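RPA0582 (Rhodopseudomonas palustris, PDB 3HHL) is of unknown function but belongs to the DUF1330 family of dimeric alpha-beta-barrel proteins, whose fold pairs ferredoxin-like chains. Local coordinates at residues G23-L33 with H86-S97. Numbering follows the deposited sequence.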
loop_
_atom_site.group_PDB
_atom_site.type_symbol
_atom_site.label_atom_id
_atom_site.label_comp_id
_atom_site.label_asym_id
_atom_site.label_seq_id
_atom_site.Cartn_x
_atom_site.Cartn_y
_atom_site.Cartn_z
ATOM N N GLY C 23 3.724 18.924 -8.973
ATOM C CA GLY C 23 4.555 17.738 -9.010
ATOM C C GLY C 23 3.674 16.522 -9.168
ATOM O O GLY C 23 2.515 16.582 -8.917
ATOM N N PRO C 24 4.234 15.419 -9.626
ATOM C CA PRO C 24 3.478 14.205 -9.772
ATOM C C PRO C 24 2.867 13.789 -8.460
ATOM O O PRO C 24 3.381 14.136 -7.396
ATOM C CB PRO C 24 4.542 13.175 -10.152
ATOM C CG PRO C 24 5.620 13.932 -10.704
ATOM C CD PRO C 24 5.643 15.235 -10.026
ATOM N N ILE C 25 1.764 13.072 -8.573
ATOM C CA ILE C 25 1.098 12.446 -7.481
ATOM C C ILE C 25 1.102 10.982 -7.818
ATOM O O ILE C 25 0.944 10.619 -8.974
ATOM C CB ILE C 25 -0.359 12.930 -7.273
ATOM C CG1 ILE C 25 -1.207 12.798 -8.537
ATOM C CG2 ILE C 25 -0.357 14.371 -6.867
ATOM C CD1 ILE C 25 -2.700 13.083 -8.326
ATOM N N HIS C 26 1.351 10.157 -6.816
ATOM C CA HIS C 26 1.279 8.716 -6.935
ATOM C C HIS C 26 0.112 8.228 -6.140
ATOM O O HIS C 26 -0.027 8.537 -4.967
ATOM C CB HIS C 26 2.550 8.063 -6.400
ATOM C CG HIS C 26 3.650 8.008 -7.404
ATOM N ND1 HIS C 26 4.846 7.369 -7.161
ATOM C CD2 HIS C 26 3.754 8.570 -8.637
ATOM C CE1 HIS C 26 5.633 7.537 -8.207
ATOM N NE2 HIS C 26 4.997 8.255 -9.121
HETATM N N MSE C 27 -0.722 7.449 -6.785
HETATM C CA MSE C 27 -1.948 6.989 -6.203
HETATM C C MSE C 27 -1.831 5.467 -5.979
HETATM O O MSE C 27 -1.917 4.659 -6.917
HETATM C CB MSE C 27 -3.086 7.314 -7.135
HETATM C CG MSE C 27 -3.226 8.776 -7.481
HETATM SE SE MSE C 27 -3.561 9.902 -5.975
HETATM C CE MSE C 27 -5.356 9.372 -5.563
ATOM N N LEU C 28 -1.625 5.094 -4.715
ATOM C CA LEU C 28 -1.549 3.690 -4.318
ATOM C C LEU C 28 -2.945 3.158 -4.136
ATOM O O LEU C 28 -3.688 3.659 -3.292
ATOM C CB LEU C 28 -0.758 3.532 -3.036
ATOM C CG LEU C 28 -0.696 2.145 -2.405
ATOM C CD1 LEU C 28 -0.202 1.065 -3.383
ATOM C CD2 LEU C 28 0.189 2.188 -1.139
ATOM N N ASN C 29 -3.293 2.154 -4.929
ATOM C CA ASN C 29 -4.633 1.559 -4.921
ATOM C C ASN C 29 -4.566 0.156 -4.281
ATOM O O ASN C 29 -3.826 -0.721 -4.777
ATOM C CB ASN C 29 -5.142 1.397 -6.368
ATOM C CG ASN C 29 -5.647 2.688 -6.990
ATOM O OD1 ASN C 29 -6.849 2.888 -7.064
ATOM N ND2 ASN C 29 -4.738 3.545 -7.486
ATOM N N LEU C 30 -5.321 -0.075 -3.213
ATOM C CA LEU C 30 -5.521 -1.419 -2.680
ATOM C C LEU C 30 -6.983 -1.777 -2.961
ATOM O O LEU C 30 -7.890 -1.131 -2.433
ATOM C CB LEU C 30 -5.220 -1.487 -1.193
ATOM C CG LEU C 30 -3.904 -0.817 -0.750
ATOM C CD1 LEU C 30 -3.819 -0.800 0.748
ATOM C CD2 LEU C 30 -2.621 -1.450 -1.358
ATOM N N VAL C 31 -7.245 -2.768 -3.810
ATOM C CA VAL C 31 -8.638 -3.036 -4.167
ATOM C C VAL C 31 -9.087 -4.457 -3.849
ATOM O O VAL C 31 -8.433 -5.435 -4.267
ATOM C CB VAL C 31 -8.914 -2.807 -5.666
ATOM C CG1 VAL C 31 -10.409 -2.954 -5.916
ATOM C CG2 VAL C 31 -8.383 -1.448 -6.122
ATOM N N ARG C 32 -10.199 -4.576 -3.132
ATOM C CA ARG C 32 -10.766 -5.871 -2.847
ATOM C C ARG C 32 -12.092 -5.997 -3.573
ATOM O O ARG C 32 -13.000 -5.208 -3.338
ATOM C CB ARG C 32 -10.967 -6.050 -1.352
ATOM C CG ARG C 32 -11.403 -7.461 -0.969
ATOM C CD ARG C 32 -11.408 -7.635 0.544
ATOM N NE ARG C 32 -12.173 -8.800 0.981
ATOM C CZ ARG C 32 -12.006 -9.396 2.154
ATOM N NH1 ARG C 32 -11.080 -8.953 2.998
ATOM N NH2 ARG C 32 -12.751 -10.436 2.471
ATOM N N LEU C 33 -12.198 -6.988 -4.451
ATOM C CA LEU C 33 -13.356 -7.132 -5.306
ATOM C C LEU C 33 -14.468 -7.996 -4.705
ATOM O O LEU C 33 -14.213 -8.953 -3.982
ATOM C CB LEU C 33 -12.923 -7.728 -6.641
ATOM C CG LEU C 33 -11.972 -6.890 -7.518
ATOM C CD1 LEU C 33 -11.530 -7.713 -8.711
ATOM C CD2 LEU C 33 -12.635 -5.603 -7.942
ATOM N N HIS C 86 -7.137 -8.688 2.670
ATOM C CA HIS C 86 -6.492 -9.139 1.458
ATOM C C HIS C 86 -6.957 -8.254 0.320
ATOM O O HIS C 86 -7.993 -7.631 0.402
ATOM C CB HIS C 86 -6.732 -10.633 1.190
ATOM C CG HIS C 86 -8.110 -10.951 0.732
ATOM N ND1 HIS C 86 -8.447 -11.046 -0.606
ATOM C CD2 HIS C 86 -9.244 -11.198 1.429
ATOM C CE1 HIS C 86 -9.734 -11.332 -0.710
ATOM N NE2 HIS C 86 -10.241 -11.431 0.510
ATOM N N TRP C 87 -6.147 -8.163 -0.721
ATOM C CA TRP C 87 -6.414 -7.267 -1.816
ATOM C C TRP C 87 -6.236 -8.046 -3.102
ATOM O O TRP C 87 -5.347 -8.878 -3.195
ATOM C CB TRP C 87 -5.459 -6.100 -1.760
ATOM C CG TRP C 87 -5.521 -5.369 -0.477
ATOM C CD1 TRP C 87 -4.555 -5.294 0.471
ATOM C CD2 TRP C 87 -6.595 -4.589 -0.005
ATOM N NE1 TRP C 87 -4.962 -4.513 1.515
ATOM C CE2 TRP C 87 -6.213 -4.060 1.241
ATOM C CE3 TRP C 87 -7.840 -4.270 -0.517
ATOM C CZ2 TRP C 87 -7.045 -3.273 2.000
ATOM C CZ3 TRP C 87 -8.669 -3.484 0.229
ATOM C CH2 TRP C 87 -8.281 -3.000 1.486
ATOM N N ASP C 88 -7.119 -7.795 -4.064
ATOM C CA ASP C 88 -7.118 -8.480 -5.346
ATOM C C ASP C 88 -6.268 -7.711 -6.346
ATOM O O ASP C 88 -5.642 -8.309 -7.193
ATOM C CB ASP C 88 -8.553 -8.597 -5.872
ATOM C CG ASP C 88 -9.431 -9.460 -4.991
ATOM O OD1 ASP C 88 -9.036 -10.603 -4.721
ATOM O OD2 ASP C 88 -10.527 -9.014 -4.580
ATOM N N HIS C 89 -6.264 -6.380 -6.254
ATOM C CA HIS C 89 -5.441 -5.567 -7.118
ATOM C C HIS C 89 -4.632 -4.606 -6.269
ATOM O O HIS C 89 -5.173 -3.979 -5.363
ATOM C CB HIS C 89 -6.299 -4.769 -8.063
ATOM C CG HIS C 89 -6.981 -5.602 -9.083
ATOM N ND1 HIS C 89 -6.376 -6.692 -9.676
ATOM C CD2 HIS C 89 -8.216 -5.514 -9.631
ATOM C CE1 HIS C 89 -7.210 -7.244 -10.541
ATOM N NE2 HIS C 89 -8.336 -6.554 -10.526
ATOM N N VAL C 90 -3.339 -4.497 -6.558
ATOM C CA VAL C 90 -2.487 -3.577 -5.843
ATOM C C VAL C 90 -1.565 -2.917 -6.860
ATOM O O VAL C 90 -0.793 -3.582 -7.496
ATOM C CB VAL C 90 -1.679 -4.287 -4.735
ATOM C CG1 VAL C 90 -0.856 -3.290 -3.958
ATOM C CG2 VAL C 90 -2.579 -4.991 -3.809
ATOM N N PHE C 91 -1.673 -1.602 -7.005
ATOM C CA PHE C 91 -0.880 -0.834 -7.983
ATOM C C PHE C 91 -0.760 0.631 -7.576
ATOM O O PHE C 91 -1.541 1.142 -6.717
ATOM C CB PHE C 91 -1.482 -0.895 -9.409
ATOM C CG PHE C 91 -2.869 -0.377 -9.492
ATOM C CD1 PHE C 91 -3.926 -1.167 -9.132
ATOM C CD2 PHE C 91 -3.117 0.926 -9.900
ATOM C CE1 PHE C 91 -5.258 -0.667 -9.216
ATOM C CE2 PHE C 91 -4.421 1.457 -9.962
ATOM C CZ PHE C 91 -5.494 0.654 -9.628
ATOM N N ILE C 92 0.191 1.285 -8.251
ATOM C CA ILE C 92 0.417 2.711 -8.125
ATOM C C ILE C 92 0.252 3.338 -9.479
ATOM O O ILE C 92 0.899 2.904 -10.443
ATOM C CB ILE C 92 1.829 3.038 -7.569
ATOM C CG1 ILE C 92 1.984 2.467 -6.126
ATOM C CG2 ILE C 92 2.073 4.531 -7.635
ATOM C CD1 ILE C 92 3.482 2.467 -5.619
ATOM N N ALA C 93 -0.612 4.353 -9.552
ATOM C CA ALA C 93 -0.875 5.118 -10.785
ATOM C C ALA C 93 -0.193 6.435 -10.531
ATOM O O ALA C 93 -0.367 7.017 -9.468
ATOM C CB ALA C 93 -2.408 5.306 -11.016
ATOM N N GLU C 94 0.577 6.924 -11.487
ATOM C CA GLU C 94 1.126 8.291 -11.424
ATOM C C GLU C 94 0.293 9.223 -12.292
ATOM O O GLU C 94 -0.102 8.853 -13.381
ATOM C CB GLU C 94 2.558 8.277 -11.945
ATOM C CG GLU C 94 3.138 9.628 -12.261
ATOM C CD GLU C 94 4.661 9.622 -12.400
ATOM O OE1 GLU C 94 5.307 8.735 -11.764
ATOM O OE2 GLU C 94 5.207 10.511 -13.127
ATOM N N TYR C 95 0.052 10.448 -11.829
ATOM C CA TYR C 95 -0.533 11.494 -12.672
ATOM C C TYR C 95 0.385 12.678 -12.578
ATOM O O TYR C 95 1.055 12.831 -11.600
ATOM C CB TYR C 95 -1.949 11.831 -12.220
ATOM C CG TYR C 95 -2.869 10.624 -12.252
ATOM C CD1 TYR C 95 -2.824 9.676 -11.238
ATOM C CD2 TYR C 95 -3.783 10.430 -13.287
ATOM C CE1 TYR C 95 -3.654 8.578 -11.230
ATOM C CE2 TYR C 95 -4.625 9.322 -13.294
ATOM C CZ TYR C 95 -4.540 8.395 -12.252
ATOM O OH TYR C 95 -5.320 7.253 -12.223
ATOM N N PRO C 96 0.439 13.516 -13.614
ATOM C CA PRO C 96 1.485 14.521 -13.591
ATOM C C PRO C 96 1.124 15.694 -12.702
ATOM O O PRO C 96 1.979 16.543 -12.376
ATOM C CB PRO C 96 1.592 14.923 -15.064
ATOM C CG PRO C 96 0.312 14.542 -15.662
ATOM C CD PRO C 96 -0.201 13.407 -14.939
ATOM N N SER C 97 -0.137 15.746 -12.303
ATOM C CA SER C 97 -0.603 16.854 -11.502
ATOM C C SER C 97 -1.912 16.436 -10.869
ATOM O O SER C 97 -2.532 15.463 -11.302
ATOM C CB SER C 97 -0.877 18.085 -12.379
ATOM O OG SER C 97 -2.014 17.845 -13.229
HETATM O O HOH W 1 1.982 18.970 -11.119
#
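The carbonyl oxygen of Val31 is gripped by two backbone donors, Asp88 N at 2.7 Å and His89 N at 3.1 Å, the signature of a classic beta bulge. Asp88 OD2 then accepts Leu33 N through its anti lone pair at 2.6 Å. Beyond the bulge the strands pair antiparallel, in register from Val31 with His89 to Ile25 with Tyr95. Trp87 lays its indole face against Leu30 CB, 3.7 Å from the five-membered ring centroid, while its edge meets the backbone of Val31 and Arg32 and CE3 touches Arg32 CB; with an alanine in place of Trp87, Leu30 CB would probably lose its aromatic cover and a gap open beside Arg32 CB. On the sheet face of Val31 and Phe91, the Asn29 amide stacks on the Phe91 ring, the planes 9° apart. Phe91 CG, between its backbone N and carbonyl carbon (chi1 59°), swings the ring over the neighbouring strand. Near the far end, His26 NE2 donates to Glu94 OE1 at 2.7 Å, close to the imidazole plane but from above the carboxylate plane. The other ring nitrogen, ND1, hydrogen-bonds to an aromatic side chain of the second chain, where Ile92 also packs on one. Strands 71-80 and 121-128 flank 89-95 and 25-33 in turn, and, as in dimeric alpha-beta-barrel proteins, helices 47-64 and 98-106 cover the Phe91 face while the face with His26 and Ile92 meets the second chain.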